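Aerobactin synthase IucC (Klebsiella pneumoniae, PDB 6CN7) probably catalyses the ATP-dependent joining of a second N-acetyl-N-hydroxylysine to citryl-N-acetyl-N-hydroxylysine, the final step in making the siderophore aerobactin. Local coordinates at residues A[371-376]-A[385-390]. The protein carries 5 engineered substitutions. Residues are numbered along the deposited sequence; the frame is centred on the assembly and turned at random.
Sequences ATLMEC and GAYIDR
Y387 packs against T372 and L373 in a small, buried, largely apolar contact between a 3-10 turn and a helix. The turn, 371-374, follows strand 366-369 of a four-stranded mixed sheet in this IucA/IucC-family synthetase. The helix, 383-391, comes next in the chain. The backbones stay apart: the nearest CA atoms, of L373 and G385, are 8.8 Å from each other. The Y387 side chain bridges the gap and crosses both partners at about a right angle. L373 comes at the ring obliquely through CD2, near Y387 CD2 and CE2, its CD2 lying 4.0 Å from Y387 CD2. Its CG stands anti to the carbonyl carbon (chi1 -53°). CD1 continues the chain anti to CA (chi2 180°), while the other branch, CD2, turns off that line and meets the ring. L402 and W398 of helix 395-417 touch L373 and Y387 respectively, and I124 of helix 120-124 also packs on the tyrosine. A bound MES molecule, probably from the crystallisation liquor, lies about 4 Å from the Y387 side chain. The two branches of T372 have separate roles. OG1 is hydrogen-bonded to the carbonyl oxygen of L369, back in the preceding strand. The methyl of T372 sits at the ring edge, near its plane, with CG2 3.8 Å from Y387 OH.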
loop_
_atom_site.group_PDB
_atom_site.type_symbol
_atom_site.label_atom_id
_atom_site.label_comp_id
_atom_site.label_asym_id
_atom_site.label_seq_id
_atom_site.Cartn_x
_atom_site.Cartn_y
_atom_site.Cartn_z
ATOM N N ALA A 371 8.533 -7.611 -30.057
ATOM C CA ALA A 371 9.209 -6.405 -29.595
ATOM C C ALA A 371 10.707 -6.618 -29.437
ATOM O O ALA A 371 11.463 -5.640 -29.445
ATOM C CB ALA A 371 8.605 -5.941 -28.268
ATOM N N THR A 372 11.150 -7.869 -29.290
ATOM C CA THR A 372 12.579 -8.155 -29.233
ATOM C C THR A 372 13.310 -7.596 -30.447
ATOM O O THR A 372 14.469 -7.183 -30.337
ATOM C CB THR A 372 12.803 -9.666 -29.132
ATOM O OG1 THR A 372 12.080 -10.186 -28.008
ATOM C CG2 THR A 372 14.280 -9.993 -28.972
ATOM N N LEU A 373 12.650 -7.567 -31.606
ATOM C CA LEU A 373 13.272 -7.087 -32.832
ATOM C C LEU A 373 13.449 -5.574 -32.859
ATOM O O LEU A 373 14.002 -5.054 -33.835
ATOM C CB LEU A 373 12.445 -7.536 -34.038
ATOM C CG LEU A 373 12.136 -9.034 -34.101
ATOM C CD1 LEU A 373 11.312 -9.344 -35.334
ATOM C CD2 LEU A 373 13.414 -9.858 -34.090
ATOM N N MET A 374 12.992 -4.860 -31.833
ATOM C CA MET A 374 13.239 -3.432 -31.699
ATOM C C MET A 374 14.453 -3.126 -30.836
ATOM O O MET A 374 14.764 -1.948 -30.630
ATOM C CB MET A 374 12.021 -2.738 -31.087
ATOM C CG MET A 374 10.700 -3.070 -31.734
ATOM S SD MET A 374 9.343 -2.360 -30.784
ATOM C CE MET A 374 7.973 -3.058 -31.669
ATOM N N GLU A 375 15.138 -4.144 -30.327
ATOM C CA GLU A 375 16.185 -3.952 -29.335
ATOM C C GLU A 375 17.561 -3.869 -29.982
ATOM O O GLU A 375 17.796 -4.400 -31.072
ATOM C CB GLU A 375 16.173 -5.094 -28.318
ATOM C CG GLU A 375 14.877 -5.222 -27.534
ATOM C CD GLU A 375 14.667 -4.085 -26.554
ATOM O OE1 GLU A 375 15.670 -3.455 -26.153
ATOM O OE2 GLU A 375 13.499 -3.818 -26.187
ATOM N N CYS A 376 18.471 -3.186 -29.291
ATOM C CA CYS A 376 19.884 -3.163 -29.630
ATOM C C CYS A 376 20.691 -3.415 -28.364
ATOM O O CYS A 376 20.181 -3.293 -27.249
ATOM C CB CYS A 376 20.296 -1.826 -30.254
ATOM S SG CYS A 376 19.568 -1.495 -31.865
ATOM N N GLY A 385 19.685 -8.288 -36.249
ATOM C CA GLY A 385 20.868 -8.658 -37.007
ATOM C C GLY A 385 21.549 -9.898 -36.468
ATOM O O GLY A 385 22.138 -10.667 -37.232
ATOM N N ALA A 386 21.485 -10.111 -35.153
ATOM C CA ALA A 386 22.033 -11.334 -34.576
ATOM C C ALA A 386 21.254 -12.555 -35.047
ATOM O O ALA A 386 21.851 -13.571 -35.421
ATOM C CB ALA A 386 22.025 -11.247 -33.051
ATOM N N TYR A 387 19.922 -12.474 -35.038
ATOM C CA TYR A 387 19.116 -13.573 -35.559
ATOM C C TYR A 387 19.440 -13.843 -37.021
ATOM O O TYR A 387 19.558 -15.001 -37.436
ATOM C CB TYR A 387 17.628 -13.261 -35.396
ATOM C CG TYR A 387 17.144 -13.270 -33.964
ATOM C CD1 TYR A 387 17.224 -14.422 -33.192
ATOM C CD2 TYR A 387 16.591 -12.136 -33.391
ATOM C CE1 TYR A 387 16.780 -14.440 -31.886
ATOM C CE2 TYR A 387 16.142 -12.142 -32.084
ATOM C CZ TYR A 387 16.240 -13.297 -31.337
ATOM O OH TYR A 387 15.796 -13.313 -30.035
ATOM N N ILE A 388 19.590 -12.784 -37.819
ATOM C CA ILE A 388 19.842 -12.956 -39.246
ATOM C C ILE A 388 21.165 -13.670 -39.473
ATOM O O ILE A 388 21.264 -14.576 -40.310
ATOM C CB ILE A 388 19.801 -11.590 -39.956
ATOM C CG1 ILE A 388 18.357 -11.083 -40.013
ATOM C CG2 ILE A 388 20.404 -11.684 -41.362
ATOM C CD1 ILE A 388 18.217 -9.659 -40.498
ATOM N N ASP A 389 22.206 -13.275 -38.737
ATOM C CA ASP A 389 23.509 -13.913 -38.902
ATOM C C ASP A 389 23.430 -15.406 -38.608
ATOM O O ASP A 389 24.032 -16.220 -39.318
ATOM C CB ASP A 389 24.540 -13.241 -37.999
ATOM C CG ASP A 389 24.749 -11.781 -38.339
ATOM O OD1 ASP A 389 24.422 -11.381 -39.477
ATOM O OD2 ASP A 389 25.244 -11.032 -37.471
ATOM N N ARG A 390 22.681 -15.789 -37.570
ATOM C CA ARG A 390 22.579 -17.195 -37.204
ATOM C C ARG A 390 21.690 -17.986 -38.151
ATOM O O ARG A 390 21.823 -19.213 -38.224
ATOM C CB ARG A 390 22.049 -17.330 -35.779
ATOM C CG ARG A 390 23.049 -16.914 -34.736
ATOM C CD ARG A 390 22.690 -17.469 -33.384
ATOM N NE ARG A 390 23.593 -16.966 -32.359
ATOM C CZ ARG A 390 23.450 -17.204 -31.062
ATOM N NH1 ARG A 390 22.434 -17.939 -30.629
ATOM N NH2 ARG A 390 24.325 -16.701 -30.202
#